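Local structure of periplasmic branched-chain amino acid-binding protein (Burkholderia mallei, 3I09) at residues A[188-202]-A[215-229]. The protein probably captures branched-chain amino acids or similar small carboxylates in the periplasm for an ABC transporter, and holds acetoacetic acid in this crystal. Numbering follows the deposited sequence.
Sequences LLQAQSSKAQILGLA and AKEFGITKTMKLAAL
Strands 198-202 and 225-228 run parallel, their axes inclined at 24°, and pair Ile198 with Lys225, Leu199 with Leu226 and Gly200 with Ala227. Leu199 points both N and O at strand 225-228: N gives to Lys225 O (2.9 Å), and O takes a nearly straight bond from Ala227 N (2.8 Å, 177° at the hydrogen). Lys225 N to Gln197 O and Leu201 N to Ala227 O extend the ladder. On one face, Ile198 CG2 meets Ala227 CB at 3.6 Å. On the other, Leu199 and Leu226 lie side by side, their CD2 methyls 3.7 Å apart. Selenomethionine Met224 bends at its last torsion (chi3 90°), bringing CE against the Ala191 backbone, 3.5 Å from Ala191 O, and 3.9 Å from Ala196 CB. CE only touches that oxygen, which is hydrogen-bonded by Ser194 OG and Ser194 N. Ile220 CD1 packs against the Gln192 amide, 3.6 Å from NE2. Leu188 CD2 meets Ala215 CB at 4.1 Å. A water links Gln192 O to Thr223 OG1. This beta-alpha-beta crossover through helix 205-217 lies at the edge of a four-stranded parallel sheet. Backbone bonds set the strand register; mostly apolar side chains join helix 185-193 to helix 205-217 and the connection 218-224.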
loop_
_atom_site.group_PDB
_atom_site.type_symbol
_atom_site.label_atom_id
_atom_site.label_comp_id
_atom_site.label_asym_id
_atom_site.label_seq_id
_atom_site.Cartn_x
_atom_site.Cartn_y
_atom_site.Cartn_z
ATOM N N LEU A 188 17.370 -18.016 0.068
ATOM C CA LEU A 188 16.573 -18.870 0.939
ATOM C C LEU A 188 17.463 -19.841 1.727
ATOM O O LEU A 188 17.236 -20.072 2.902
ATOM C CB LEU A 188 15.477 -19.598 0.137
ATOM C CG LEU A 188 14.257 -18.786 -0.326
ATOM C CD1 LEU A 188 13.467 -19.592 -1.361
ATOM C CD2 LEU A 188 13.343 -18.350 0.791
ATOM N N LEU A 189 18.516 -20.353 1.102
ATOM C CA LEU A 189 19.451 -21.215 1.818
ATOM C C LEU A 189 20.196 -20.479 2.952
ATOM O O LEU A 189 20.402 -21.052 4.025
ATOM C CB LEU A 189 20.392 -21.897 0.850
ATOM C CG LEU A 189 19.614 -22.855 -0.069
ATOM C CD1 LEU A 189 20.577 -23.538 -1.036
ATOM C CD2 LEU A 189 18.759 -23.913 0.693
ATOM N N GLN A 190 20.554 -19.212 2.743
ATOM C CA GLN A 190 21.133 -18.398 3.813
ATOM C C GLN A 190 20.170 -18.278 4.955
ATOM O O GLN A 190 20.542 -18.507 6.093
ATOM C CB GLN A 190 21.471 -16.982 3.345
ATOM C CG GLN A 190 22.608 -16.934 2.396
ATOM C CD GLN A 190 22.822 -15.526 1.841
ATOM O OE1 GLN A 190 22.977 -14.569 2.617
ATOM N NE2 GLN A 190 22.838 -15.399 0.503
ATOM N N ALA A 191 18.925 -17.942 4.644
ATOM C CA ALA A 191 17.881 -17.849 5.657
ATOM C C ALA A 191 17.702 -19.179 6.378
ATOM O O ALA A 191 17.564 -19.210 7.588
ATOM C CB ALA A 191 16.548 -17.374 5.055
ATOM N N GLN A 192 17.742 -20.270 5.639
ATOM C CA GLN A 192 17.549 -21.581 6.241
ATOM C C GLN A 192 18.691 -21.918 7.208
ATOM O O GLN A 192 18.452 -22.462 8.284
ATOM C CB GLN A 192 17.447 -22.649 5.168
ATOM C CG GLN A 192 17.353 -24.037 5.715
ATOM C CD GLN A 192 16.926 -25.000 4.678
ATOM O OE1 GLN A 192 17.672 -25.287 3.754
ATOM N NE2 GLN A 192 15.725 -25.525 4.822
ATOM N N SER A 193 19.918 -21.565 6.836
ATOM C CA SER A 193 21.080 -21.828 7.682
ATOM C C SER A 193 21.062 -21.012 8.980
ATOM O O SER A 193 21.743 -21.357 9.948
ATOM C CB SER A 193 22.370 -21.559 6.901
ATOM O OG SER A 193 22.464 -22.434 5.793
ATOM N N SER A 194 20.284 -19.936 9.016
ATOM C CA SER A 194 20.223 -19.096 10.220
ATOM C C SER A 194 19.526 -19.773 11.409
ATOM O O SER A 194 19.674 -19.331 12.529
ATOM C CB SER A 194 19.480 -17.790 9.935
ATOM O OG SER A 194 18.079 -17.996 9.974
ATOM N N LYS A 195 18.723 -20.794 11.133
ATOM C CA LYS A 195 17.882 -21.474 12.139
ATOM C C LYS A 195 16.797 -20.620 12.827
ATOM O O LYS A 195 16.197 -21.059 13.788
ATOM C CB LYS A 195 18.753 -22.171 13.186
ATOM C CG LYS A 195 19.810 -23.109 12.581
ATOM N N ALA A 196 16.495 -19.442 12.298
ATOM C CA ALA A 196 15.362 -18.652 12.781
ATOM C C ALA A 196 14.053 -19.430 12.644
ATOM O O ALA A 196 13.929 -20.244 11.731
ATOM C CB ALA A 196 15.287 -17.337 11.984
ATOM N N GLN A 197 13.079 -19.126 13.514
ATOM C CA GLN A 197 11.722 -19.688 13.471
ATOM C C GLN A 197 10.890 -19.087 12.331
ATOM O O GLN A 197 10.115 -19.779 11.673
ATOM C CB GLN A 197 10.977 -19.414 14.791
ATOM C CG GLN A 197 11.484 -20.195 15.979
ATOM C CD GLN A 197 10.975 -19.670 17.313
ATOM O OE1 GLN A 197 11.019 -18.476 17.564
ATOM N NE2 GLN A 197 10.491 -20.579 18.189
ATOM N N ILE A 198 11.078 -17.788 12.095
ATOM C CA ILE A 198 10.276 -17.023 11.149
ATOM C C ILE A 198 11.177 -16.457 10.042
ATOM O O ILE A 198 12.214 -15.836 10.334
ATOM C CB ILE A 198 9.575 -15.842 11.871
ATOM C CG1 ILE A 198 8.786 -16.320 13.105
ATOM C CG2 ILE A 198 8.707 -15.019 10.884
ATOM C CD1 ILE A 198 7.676 -17.385 12.803
ATOM N N LEU A 199 10.760 -16.658 8.788
ATOM C CA LEU A 199 11.303 -15.954 7.628
ATOM C C LEU A 199 10.390 -14.800 7.278
ATOM O O LEU A 199 9.249 -15.006 6.830
ATOM C CB LEU A 199 11.433 -16.899 6.424
ATOM C CG LEU A 199 12.006 -16.343 5.097
ATOM C CD1 LEU A 199 13.405 -15.835 5.308
ATOM C CD2 LEU A 199 12.023 -17.402 4.007
ATOM N N GLY A 200 10.860 -13.587 7.521
ATOM C CA GLY A 200 10.066 -12.375 7.301
ATOM C C GLY A 200 10.318 -11.947 5.867
ATOM O O GLY A 200 11.456 -11.704 5.463
ATOM N N LEU A 201 9.256 -11.913 5.086
ATOM C CA LEU A 201 9.308 -11.501 3.692
ATOM C C LEU A 201 9.091 -10.006 3.568
ATOM O O LEU A 201 7.942 -9.531 3.526
ATOM C CB LEU A 201 8.225 -12.234 2.917
ATOM C CG LEU A 201 8.390 -13.748 2.940
ATOM C CD1 LEU A 201 7.185 -14.428 2.267
ATOM C CD2 LEU A 201 9.707 -14.170 2.286
ATOM N N ALA A 202 10.190 -9.247 3.607
ATOM C CA ALA A 202 10.136 -7.786 3.504
ATOM C C ALA A 202 10.221 -7.423 2.029
ATOM O O ALA A 202 11.195 -6.820 1.546
ATOM C CB ALA A 202 11.302 -7.135 4.331
ATOM N N ALA A 215 10.330 -21.014 -1.591
ATOM C CA ALA A 215 10.446 -21.561 -0.234
ATOM C C ALA A 215 9.731 -22.922 -0.074
ATOM O O ALA A 215 10.264 -23.835 0.547
ATOM C CB ALA A 215 9.925 -20.578 0.787
ATOM N N LYS A 216 8.523 -23.031 -0.623
ATOM C CA LYS A 216 7.760 -24.257 -0.546
ATOM C C LYS A 216 8.501 -25.302 -1.371
ATOM O O LYS A 216 8.784 -26.382 -0.847
ATOM C CB LYS A 216 6.297 -24.060 -0.995
ATOM C CG LYS A 216 5.398 -25.310 -0.785
ATOM C CD LYS A 216 3.921 -24.906 -0.654
ATOM C CE LYS A 216 2.967 -26.099 -0.486
ATOM N NZ LYS A 216 2.521 -26.593 -1.831
ATOM N N GLU A 217 8.883 -24.956 -2.608
ATOM C CA GLU A 217 9.687 -25.833 -3.476
ATOM C C GLU A 217 10.941 -26.405 -2.817
ATOM O O GLU A 217 11.130 -27.630 -2.848
ATOM C CB GLU A 217 10.094 -25.129 -4.792
ATOM C CG GLU A 217 11.330 -25.769 -5.526
ATOM C CD GLU A 217 11.924 -24.948 -6.708
ATOM O OE1 GLU A 217 11.637 -23.730 -6.848
ATOM O OE2 GLU A 217 12.704 -25.528 -7.508
ATOM N N PHE A 218 11.825 -25.538 -2.291
ATOM C CA PHE A 218 13.110 -25.982 -1.726
ATOM C C PHE A 218 12.951 -26.560 -0.300
ATOM O O PHE A 218 13.941 -26.900 0.337
ATOM C CB PHE A 218 14.168 -24.841 -1.718
ATOM C CG PHE A 218 14.712 -24.475 -3.096
ATOM C CD1 PHE A 218 15.634 -25.299 -3.743
ATOM C CD2 PHE A 218 14.317 -23.297 -3.733
ATOM C CE1 PHE A 218 16.132 -24.964 -5.014
ATOM C CE2 PHE A 218 14.822 -22.952 -5.000
ATOM C CZ PHE A 218 15.722 -23.795 -5.639
ATOM N N GLY A 219 11.724 -26.654 0.203
ATOM C CA GLY A 219 11.460 -27.252 1.508
ATOM C C GLY A 219 11.736 -26.336 2.696
ATOM O O GLY A 219 11.804 -26.796 3.840
ATOM N N ILE A 220 11.870 -25.038 2.442
ATOM C CA ILE A 220 12.213 -24.093 3.506
ATOM C C ILE A 220 11.095 -24.117 4.550
ATOM O O ILE A 220 11.347 -24.010 5.751
ATOM C CB ILE A 220 12.414 -22.652 2.965
ATOM C CG1 ILE A 220 13.517 -22.563 1.883
ATOM C CG2 ILE A 220 12.664 -21.674 4.109
ATOM C CD1 ILE A 220 14.888 -23.143 2.244
ATOM N N THR A 221 9.854 -24.290 4.096
ATOM C CA THR A 221 8.692 -24.204 4.977
ATOM C C THR A 221 8.513 -25.450 5.863
ATOM O O THR A 221 7.644 -25.482 6.722
ATOM C CB THR A 221 7.402 -23.944 4.166
ATOM O OG1 THR A 221 7.310 -24.934 3.152
ATOM C CG2 THR A 221 7.436 -22.576 3.520
ATOM N N LYS A 222 9.357 -26.459 5.666
ATOM C CA LYS A 222 9.439 -27.588 6.603
ATOM C C LYS A 222 10.043 -27.159 7.940
ATOM O O LYS A 222 9.720 -27.744 8.973
ATOM C CB LYS A 222 10.315 -28.692 6.028
ATOM C CG LYS A 222 9.734 -29.385 4.803
ATOM C CD LYS A 222 10.833 -30.185 4.121
ATOM C CE LYS A 222 10.341 -31.005 2.943
ATOM N NZ LYS A 222 11.495 -31.322 2.016
ATOM N N THR A 223 10.934 -26.171 7.917
ATOM C CA THR A 223 11.672 -25.803 9.117
ATOM C C THR A 223 11.474 -24.357 9.582
ATOM O O THR A 223 11.851 -24.028 10.704
ATOM C CB THR A 223 13.177 -26.072 8.950
ATOM O OG1 THR A 223 13.733 -25.194 7.956
ATOM C CG2 THR A 223 13.421 -27.499 8.559
HETATM N N MSE A 224 10.865 -23.516 8.747
HETATM C CA MSE A 224 10.609 -22.108 9.094
HETATM C C MSE A 224 9.144 -21.777 8.721
HETATM O O MSE A 224 8.604 -22.327 7.759
HETATM C CB MSE A 224 11.550 -21.140 8.320
HETATM C CG MSE A 224 13.071 -21.411 8.344
HETATM SE SE MSE A 224 13.915 -20.142 7.200
HETATM C CE MSE A 224 14.255 -18.686 8.489
ATOM N N LYS A 225 8.505 -20.917 9.499
ATOM C CA LYS A 225 7.248 -20.327 9.108
ATOM C C LYS A 225 7.496 -19.019 8.311
ATOM O O LYS A 225 8.361 -18.228 8.679
ATOM C CB LYS A 225 6.383 -20.034 10.331
ATOM C CG LYS A 225 5.664 -21.253 10.911
ATOM C CD LYS A 225 4.417 -20.836 11.708
ATOM C CE LYS A 225 3.579 -22.036 12.223
ATOM N NZ LYS A 225 2.257 -21.557 12.812
ATOM N N LEU A 226 6.746 -18.808 7.237
ATOM C CA LEU A 226 6.865 -17.564 6.472
ATOM C C LEU A 226 5.971 -16.505 7.091
ATOM O O LEU A 226 4.863 -16.808 7.474
ATOM C CB LEU A 226 6.459 -17.770 5.015
ATOM C CG LEU A 226 7.131 -18.914 4.260
ATOM C CD1 LEU A 226 6.587 -19.017 2.815
ATOM C CD2 LEU A 226 8.629 -18.764 4.265
ATOM N N ALA A 227 6.486 -15.287 7.235
ATOM C CA ALA A 227 5.666 -14.146 7.593
ATOM C C ALA A 227 5.630 -13.263 6.345
ATOM O O ALA A 227 6.616 -12.624 5.977
ATOM C CB ALA A 227 6.230 -13.413 8.784
ATOM N N ALA A 228 4.488 -13.246 5.687
ATOM C CA ALA A 228 4.312 -12.457 4.478
ATOM C C ALA A 228 3.903 -11.071 4.960
ATOM O O ALA A 228 2.751 -10.808 5.295
ATOM C CB ALA A 228 3.265 -13.099 3.575
ATOM N N LEU A 229 4.875 -10.179 5.023
ATOM C CA LEU A 229 4.642 -8.884 5.642
ATOM C C LEU A 229 3.819 -7.943 4.753
ATOM O O LEU A 229 3.214 -6.989 5.252
ATOM C CB LEU A 229 5.994 -8.264 6.014
ATOM C CG LEU A 229 6.779 -9.047 7.047
ATOM C CD1 LEU A 229 8.254 -8.500 7.137
ATOM C CD2 LEU A 229 6.116 -9.011 8.424
HETATM O O HOH W 1 15.799 -23.795 9.214
#